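Local coordinates for protein mRNA interferase RelE (Escherichia coli, PDB 4FXI) that cleaves mRNA in the ribosomal A site with codon specificity, so inhibiting translation during amino acid starvation as the toxin partner of an antitoxin, at residues S36-A41 and Y64-E69; Y3-D8 and V73-V78; E24-K29 and I53-S58. The protein carries 1 engineered substitution. One frame throughout, in Å; residues are numbered along the deposited sequence.

Interaction 1. Residues S36-A41 and Y64-E69; sequences SPRIEA and YQVIDE
The loop at P37 passes the end of strand 60-67 without pairing with it, the CA atoms of P37 and V66 lying 7.1 Å apart, so side chains make most of the contact. Y64 reaches the loop with its hydroxyl: OH donates to P37 O at 2.7 Å, lying in the carbonyl plane on a lone pair. Its CG sits between the backbone N and the carbonyl carbon (chi1 63°), which aims the ring at the loop, and P37 CB packs against CE1 of the same ring. V66 divides its methyls between P37 and R38. CG2 meets P37 CB at 3.9 Å, while CG1 lies over one face of the R38 guanidinium, offset toward its rim, 3.6 Å from NH2. The extended R38 chain carries that group on to D68, and NH2 forms a salt bridge with D68 OD2 at 3.0 Å. The oxygen is approached from above the carboxylate, whose plane is turned 76° from the guanidinium. A water bridges R38 NE and D68 OD2, and D68 OD1 accepts from Y3 OH. The Y64 side chain is about 6 Å from that of K52, the inferred proton acceptor, so the contact flanks the presumed active site. The loop leaving helix 20-35 is thereby fastened to the sheet: P37 also rests on V73 of strand 72-78, and R38 NH1 binds D49, in a salt bridge, and Y51 OH. Separately, V66 pairs through its backbone with D49.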
# COMPACT_ATOMS: atom_id res chain seq x y z
N SER A 36 9.68 4.29 -8.64
CA SER A 36 10.80 3.86 -7.80
C SER A 36 10.26 3.54 -6.40
O SER A 36 10.19 4.41 -5.53
CB SER A 36 11.85 4.97 -7.71
OG SER A 36 12.96 4.57 -6.92
N PRO A 37 9.88 2.27 -6.18
CA PRO A 37 9.03 1.93 -5.03
C PRO A 37 9.74 1.71 -3.71
O PRO A 37 9.09 1.72 -2.68
CB PRO A 37 8.34 0.64 -5.50
CG PRO A 37 9.36 -0.00 -6.39
CD PRO A 37 9.96 1.16 -7.15
N ARG A 38 11.05 1.53 -3.72
CA ARG A 38 11.77 1.38 -2.47
C ARG A 38 12.13 2.76 -1.97
O ARG A 38 13.05 3.41 -2.48
CB ARG A 38 13.01 0.51 -2.66
CG ARG A 38 12.66 -0.92 -3.08
CD ARG A 38 13.91 -1.80 -3.07
NE ARG A 38 13.64 -3.17 -3.49
CZ ARG A 38 13.11 -4.10 -2.70
NH1 ARG A 38 12.78 -3.81 -1.45
NH2 ARG A 38 12.92 -5.33 -3.17
N ILE A 39 11.33 3.24 -1.03
CA ILE A 39 11.52 4.56 -0.46
C ILE A 39 11.82 4.23 1.00
O ILE A 39 10.92 3.86 1.75
CB ILE A 39 10.22 5.37 -0.56
CG1 ILE A 39 9.86 5.60 -2.03
CG2 ILE A 39 10.35 6.71 0.15
CD1 ILE A 39 8.49 6.19 -2.23
N GLU A 40 13.09 4.34 1.37
CA GLU A 40 13.56 3.82 2.65
C GLU A 40 12.83 4.42 3.85
O GLU A 40 12.57 3.72 4.84
CB GLU A 40 15.08 3.99 2.76
CG GLU A 40 15.68 3.47 4.06
CD GLU A 40 15.68 1.95 4.17
OE1 GLU A 40 15.37 1.26 3.18
OE2 GLU A 40 15.99 1.46 5.28
N ALA A 41 12.46 5.69 3.73
CA ALA A 41 11.75 6.39 4.81
C ALA A 41 10.40 5.74 5.12
O ALA A 41 9.88 5.86 6.24
CB ALA A 41 11.55 7.86 4.47
N TYR A 64 2.24 -1.93 0.62
CA TYR A 64 2.61 -2.69 -0.56
C TYR A 64 3.89 -3.47 -0.36
O TYR A 64 4.74 -3.09 0.44
CB TYR A 64 2.72 -1.79 -1.80
CG TYR A 64 3.79 -0.71 -1.74
CD1 TYR A 64 5.10 -0.96 -2.17
CD2 TYR A 64 3.49 0.57 -1.30
CE1 TYR A 64 6.08 0.03 -2.12
CE2 TYR A 64 4.45 1.57 -1.26
CZ TYR A 64 5.74 1.29 -1.65
OH TYR A 64 6.68 2.31 -1.61
N GLN A 65 4.02 -4.56 -1.11
CA GLN A 65 5.21 -5.39 -1.11
C GLN A 65 5.95 -5.20 -2.43
O GLN A 65 5.33 -5.24 -3.49
CB GLN A 65 4.78 -6.85 -0.97
CG GLN A 65 5.91 -7.86 -0.92
CD GLN A 65 5.39 -9.29 -0.87
OE1 GLN A 65 4.47 -9.66 -1.59
NE2 GLN A 65 5.98 -10.09 -0.00
N VAL A 66 7.26 -4.99 -2.38
CA VAL A 66 8.02 -4.93 -3.63
C VAL A 66 8.55 -6.31 -4.02
O VAL A 66 9.22 -6.96 -3.22
CB VAL A 66 9.17 -3.95 -3.53
CG1 VAL A 66 9.99 -3.97 -4.82
CG2 VAL A 66 8.61 -2.55 -3.27
N ILE A 67 8.24 -6.76 -5.23
CA ILE A 67 8.63 -8.10 -5.65
C ILE A 67 9.53 -8.02 -6.88
O ILE A 67 9.05 -7.99 -8.02
CB ILE A 67 7.39 -8.98 -5.96
CG1 ILE A 67 6.41 -8.95 -4.78
CG2 ILE A 67 7.82 -10.42 -6.28
CD1 ILE A 67 5.12 -9.70 -5.02
N ASP A 68 10.83 -7.96 -6.63
CA ASP A 68 11.80 -7.72 -7.71
C ASP A 68 11.76 -8.78 -8.81
O ASP A 68 11.95 -8.46 -9.98
CB ASP A 68 13.22 -7.65 -7.15
CG ASP A 68 13.49 -6.37 -6.38
OD1 ASP A 68 12.74 -5.39 -6.57
OD2 ASP A 68 14.46 -6.35 -5.59
N GLU A 69 11.51 -10.03 -8.43
CA GLU A 69 11.55 -11.13 -9.40
C GLU A 69 10.44 -10.99 -10.44
O GLU A 69 10.53 -11.56 -11.53
CB GLU A 69 11.45 -12.48 -8.69
CG GLU A 69 12.19 -12.56 -7.36
CD GLU A 69 11.36 -12.06 -6.19
OE1 GLU A 69 11.71 -11.00 -5.61
OE2 GLU A 69 10.35 -12.72 -5.85
O HOH W 1 15.61 -3.88 -5.47

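Interaction 2. Residues Y3-D8 and V73-V78; sequences YFLDFD and VFVISV
F4 and D6 on strand 4-7 exchange backbone hydrogen bonds with V73 and V75; this is the outermost strand, parallel to 72-78, in the mixed four-stranded sheet of a RelE-family toxin. V73 N donates to F4 O at 2.8 Å, D6 N to V73 O at 3.0 Å and V75 N to D6 O at 2.8 Å; D8 N then continues the ladder to V75 O, 2.8 Å away and nearly straight (176° at the hydrogen). Two of the carbonyls are also approached by CA-H groups, V73 O by L5 CA and D6 O by F74 CA. On one face of the sheet F7 and V75 run side by side, and V75 CB makes a CH-pi contact over the F7 ring, 4.0 Å from its centroid. L5 CD1 comes across to V75 CG2 at 3.7 Å. F74 occupies the other face: with CG anti to the backbone N (chi1 -178°), its ring leans across toward strand 4-7, side by side with D6, and CE1 comes within 3.5 Å of D8 N. Further out, W15 meets the F7 ring and A11 packs on V75, so helix 9-17 covers the F7 face. D8 is the N-cap of that helix, its carboxylate capping a backbone N and pairing with R10. Beyond the ladder, I76 and S77 both face V63 in a classic beta bulge. The chemistry is therefore divided: the backbone N and O of D6, V73 and V75, with F4 O and D8 N, are satisfied across the pair, apolar groups join sheet to helix, and the D8 carboxylate probably steadies the partial positive charge at the helix start.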
# COMPACT_ATOMS: atom_id res chain seq x y z
N TYR A 3 8.24 -0.04 -12.06
CA TYR A 3 7.64 -1.32 -11.70
C TYR A 3 6.21 -1.42 -12.22
O TYR A 3 5.54 -0.40 -12.42
CB TYR A 3 7.64 -1.49 -10.17
CG TYR A 3 8.97 -1.91 -9.61
CD1 TYR A 3 10.10 -1.12 -9.78
CD2 TYR A 3 9.10 -3.09 -8.88
CE1 TYR A 3 11.33 -1.51 -9.25
CE2 TYR A 3 10.32 -3.48 -8.36
CZ TYR A 3 11.43 -2.69 -8.54
OH TYR A 3 12.64 -3.09 -8.02
N PHE A 4 5.74 -2.64 -12.43
CA PHE A 4 4.34 -2.90 -12.74
C PHE A 4 3.53 -2.91 -11.45
O PHE A 4 4.10 -2.92 -10.36
CB PHE A 4 4.18 -4.25 -13.45
CG PHE A 4 4.84 -4.32 -14.80
CD1 PHE A 4 4.18 -3.85 -15.93
CD2 PHE A 4 6.11 -4.85 -14.94
CE1 PHE A 4 4.79 -3.91 -17.18
CE2 PHE A 4 6.72 -4.92 -16.19
CZ PHE A 4 6.05 -4.45 -17.31
N LEU A 5 2.21 -2.95 -11.58
CA LEU A 5 1.33 -2.90 -10.40
C LEU A 5 0.40 -4.11 -10.34
O LEU A 5 -0.09 -4.58 -11.36
CB LEU A 5 0.49 -1.61 -10.44
CG LEU A 5 -0.63 -1.45 -9.40
CD1 LEU A 5 -0.05 -1.29 -7.98
CD2 LEU A 5 -1.52 -0.26 -9.74
N ASP A 6 0.17 -4.60 -9.12
CA ASP A 6 -0.79 -5.68 -8.92
C ASP A 6 -1.43 -5.45 -7.55
O ASP A 6 -0.82 -4.85 -6.68
CB ASP A 6 -0.08 -7.04 -8.96
CG ASP A 6 -1.05 -8.22 -8.99
OD1 ASP A 6 -2.16 -8.06 -9.53
OD2 ASP A 6 -0.69 -9.29 -8.47
N PHE A 7 -2.67 -5.92 -7.38
CA PHE A 7 -3.39 -5.81 -6.12
C PHE A 7 -3.75 -7.19 -5.61
O PHE A 7 -4.14 -8.06 -6.40
CB PHE A 7 -4.73 -5.09 -6.33
CG PHE A 7 -4.64 -3.60 -6.36
CD1 PHE A 7 -4.28 -2.94 -7.52
CD2 PHE A 7 -4.96 -2.85 -5.25
CE1 PHE A 7 -4.21 -1.55 -7.55
CE2 PHE A 7 -4.90 -1.46 -5.27
CZ PHE A 7 -4.53 -0.81 -6.43
N ASP A 8 -3.67 -7.37 -4.30
CA ASP A 8 -4.37 -8.48 -3.66
C ASP A 8 -5.85 -8.27 -3.91
O ASP A 8 -6.32 -7.13 -3.86
CB ASP A 8 -4.11 -8.46 -2.15
CG ASP A 8 -4.73 -9.65 -1.44
OD1 ASP A 8 -5.95 -9.64 -1.19
OD2 ASP A 8 -3.98 -10.60 -1.12
N VAL A 73 4.97 -4.01 -7.93
CA VAL A 73 4.52 -3.44 -6.66
C VAL A 73 3.19 -4.10 -6.36
O VAL A 73 2.23 -3.95 -7.11
CB VAL A 73 4.32 -1.90 -6.76
CG1 VAL A 73 3.54 -1.35 -5.56
CG2 VAL A 73 5.67 -1.20 -6.89
N PHE A 74 3.15 -4.86 -5.27
CA PHE A 74 1.98 -5.65 -4.92
C PHE A 74 1.24 -4.99 -3.77
O PHE A 74 1.72 -4.97 -2.64
CB PHE A 74 2.44 -7.07 -4.53
CG PHE A 74 1.31 -8.01 -4.19
CD1 PHE A 74 0.30 -8.26 -5.11
CD2 PHE A 74 1.28 -8.65 -2.97
CE1 PHE A 74 -0.73 -9.14 -4.79
CE2 PHE A 74 0.25 -9.53 -2.65
CZ PHE A 74 -0.75 -9.77 -3.57
N VAL A 75 0.09 -4.41 -4.06
CA VAL A 75 -0.68 -3.74 -3.01
C VAL A 75 -1.40 -4.79 -2.17
O VAL A 75 -2.23 -5.52 -2.69
CB VAL A 75 -1.72 -2.78 -3.61
CG1 VAL A 75 -2.55 -2.13 -2.49
CG2 VAL A 75 -1.01 -1.71 -4.45
N ILE A 76 -1.09 -4.87 -0.88
CA ILE A 76 -1.68 -5.91 -0.04
C ILE A 76 -2.79 -5.44 0.90
O ILE A 76 -3.63 -6.24 1.33
CB ILE A 76 -0.63 -6.59 0.82
CG1 ILE A 76 0.07 -5.56 1.67
CG2 ILE A 76 0.40 -7.26 -0.05
CD1 ILE A 76 1.29 -6.09 2.31
N SER A 77 -2.79 -4.16 1.23
CA SER A 77 -3.73 -3.66 2.23
C SER A 77 -3.96 -2.15 2.07
O SER A 77 -3.01 -1.37 1.95
CB SER A 77 -3.20 -3.95 3.64
OG SER A 77 -4.15 -3.59 4.62
N VAL A 78 -5.23 -1.75 2.05
CA VAL A 78 -5.56 -0.33 2.14
C VAL A 78 -6.71 -0.11 3.13
O VAL A 78 -7.78 -0.72 3.01
CB VAL A 78 -5.79 0.35 0.75
CG1 VAL A 78 -5.64 -0.64 -0.38
CG2 VAL A 78 -7.11 1.10 0.69

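Interaction 3. Residues E24-K29 and I53-S58; sequences EQLKKK and IKLRSS. With SO4 (sulfate ion), chain D.
Helix 20-35 packs here on the outermost strand 52-54 of the RelE-family sheet and the loop that follows it, with the apolar parts of L26, K29, I53 and L55 forming the interface. L26 and L55 cross at about a right angle, L26 CD2 seated 3.7 Å from L55 CG. Q25, one residue earlier in the helix, sets CB 4.0 Å from L55 CD2 and meets CD1 as well. K29 slides past I53 in the opposite direction, laying CB and CD against I53 CG2, each at 3.6 Å. Extended through CE (chi2 180°, chi3 171°), the lysine brings CE beside K54 O and L55 CD2; the bend at chi4 (-64°) turns only NZ. A water spans Q25 OE1 and S57 N, though S57 is poorly ordered and the bridge less certain. W15 of helix 9-17 packs on L26, and V22, of helix 20-35 itself, on L55. The K54 side chain leaves the backbone away from the helix; it is inferred to stabilise the transition state, with R61 and the inferred proton acceptor K52 close by. A sulfate, probably from the crystallisation liquor, is held there by Y87 OH and R61 NE, and K54 NZ donates to its O1 at 3.0 Å.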
# COMPACT_ATOMS: atom_id res chain seq x y z
N GLU A 24 -7.98 9.45 -4.62
CA GLU A 24 -7.19 10.29 -5.53
C GLU A 24 -5.87 10.71 -4.89
O GLU A 24 -4.86 10.84 -5.58
CB GLU A 24 -7.97 11.53 -5.98
CG GLU A 24 -9.15 11.23 -6.92
CD GLU A 24 -8.74 10.48 -8.18
OE1 GLU A 24 -9.42 9.50 -8.54
OE2 GLU A 24 -7.74 10.87 -8.83
N GLN A 25 -5.90 10.94 -3.58
CA GLN A 25 -4.70 11.32 -2.83
C GLN A 25 -3.70 10.17 -2.83
O GLN A 25 -2.52 10.37 -3.09
CB GLN A 25 -5.06 11.66 -1.38
CG GLN A 25 -5.82 12.96 -1.21
CD GLN A 25 -6.09 13.27 0.25
OE1 GLN A 25 -5.20 13.74 0.97
NE2 GLN A 25 -7.30 13.00 0.70
N LEU A 26 -4.20 8.98 -2.52
CA LEU A 26 -3.37 7.78 -2.52
C LEU A 26 -2.93 7.42 -3.93
O LEU A 26 -1.82 6.91 -4.14
CB LEU A 26 -4.13 6.60 -1.93
CG LEU A 26 -4.41 6.63 -0.43
CD1 LEU A 26 -5.28 5.43 -0.05
CD2 LEU A 26 -3.11 6.61 0.36
N LYS A 27 -3.78 7.70 -4.91
CA LYS A 27 -3.45 7.34 -6.28
C LYS A 27 -2.24 8.10 -6.79
O LYS A 27 -1.35 7.51 -7.40
CB LYS A 27 -4.66 7.53 -7.21
CG LYS A 27 -4.33 7.33 -8.68
CD LYS A 27 -5.59 7.49 -9.54
CE LYS A 27 -5.25 7.61 -11.00
NZ LYS A 27 -6.46 7.54 -11.89
N LYS A 28 -2.20 9.40 -6.52
CA LYS A 28 -1.06 10.23 -6.93
C LYS A 28 0.25 9.69 -6.37
O LYS A 28 1.26 9.63 -7.07
CB LYS A 28 -1.26 11.68 -6.47
CG LYS A 28 -0.09 12.58 -6.77
CD LYS A 28 -0.42 14.03 -6.46
CE LYS A 28 0.84 14.84 -6.16
NZ LYS A 28 1.86 14.72 -7.23
N LYS A 29 0.21 9.30 -5.10
CA LYS A 29 1.38 8.76 -4.41
C LYS A 29 1.76 7.36 -4.91
O LYS A 29 2.94 7.04 -5.07
CB LYS A 29 1.15 8.77 -2.90
CG LYS A 29 1.03 10.18 -2.30
CD LYS A 29 0.79 10.11 -0.79
CE LYS A 29 0.88 11.48 -0.14
NZ LYS A 29 2.26 12.04 -0.26
N ILE A 53 2.24 3.83 2.24
CA ILE A 53 1.95 5.17 1.77
C ILE A 53 1.06 5.80 2.82
O ILE A 53 0.06 5.20 3.23
CB ILE A 53 1.18 5.17 0.44
CG1 ILE A 53 1.93 4.36 -0.60
CG2 ILE A 53 0.98 6.61 -0.02
CD1 ILE A 53 1.27 4.37 -2.00
N LYS A 54 1.46 6.99 3.28
CA LYS A 54 0.76 7.67 4.36
C LYS A 54 0.09 8.95 3.86
O LYS A 54 0.60 9.62 2.97
CB LYS A 54 1.74 8.00 5.49
CG LYS A 54 1.12 8.76 6.66
CD LYS A 54 2.16 9.21 7.69
CE LYS A 54 2.74 8.04 8.47
NZ LYS A 54 3.51 8.49 9.67
N LEU A 55 -1.07 9.26 4.43
CA LEU A 55 -1.70 10.56 4.23
C LEU A 55 -1.66 11.34 5.55
O LEU A 55 -1.79 10.76 6.63
CB LEU A 55 -3.15 10.40 3.76
CG LEU A 55 -3.36 9.66 2.44
CD1 LEU A 55 -4.84 9.66 2.07
CD2 LEU A 55 -2.53 10.31 1.35
N ARG A 56 -1.47 12.65 5.45
CA ARG A 56 -1.30 13.49 6.63
C ARG A 56 -2.53 13.55 7.54
O ARG A 56 -2.40 13.67 8.76
CB ARG A 56 -0.85 14.90 6.22
CG ARG A 56 -0.81 15.90 7.37
CD ARG A 56 0.48 16.70 7.38
NE ARG A 56 0.67 17.44 6.13
CZ ARG A 56 0.14 18.63 5.89
NH1 ARG A 56 -0.61 19.23 6.80
NH2 ARG A 56 0.38 19.24 4.73
N SER A 57 -3.73 13.46 6.96
CA SER A 57 -4.93 13.58 7.79
C SER A 57 -6.17 12.84 7.27
O SER A 57 -7.20 13.47 7.03
CB SER A 57 -5.28 15.05 8.00
OG SER A 57 -6.14 15.51 6.96
N SER A 58 -6.08 11.52 7.12
CA SER A 58 -7.28 10.75 6.78
C SER A 58 -7.84 9.80 7.88
O SER A 58 -9.04 9.87 8.16
CB SER A 58 -7.18 10.07 5.41
OG SER A 58 -5.87 9.60 5.16
S SO4 D . 1.17 5.41 10.95
O1 SO4 D . 2.51 5.97 10.88
O2 SO4 D . 1.16 4.26 11.85
O3 SO4 D . 0.23 6.42 11.44
O4 SO4 D . 0.75 4.98 9.62
O HOH W 2 -4.49 13.99 3.97

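From the N terminus, strand 4-7 pairs with strand 72-78, far along the chain, and interaction 2 closes the longest loop, with most of the chain inside it. Helix 20-35 supplies residues 24-29 to interaction 3 and leads into residues 36-41 of interaction 1. Residues 53-58 then close interaction 3 and residues 64-69 close interaction 1, so these two cross, while both nest within interaction 2. All three reach the same sheet, ordered 4-7, 72-78, 60-67, 52-54. Interactions 1 and 2 touch, as Q65 N bonds to F74 O; interactions 1 and 3 meet where Y64 packs on I53. Interactions 2 and 3 lie on opposite sides of the chain's centre, about 15 Å apart between centres.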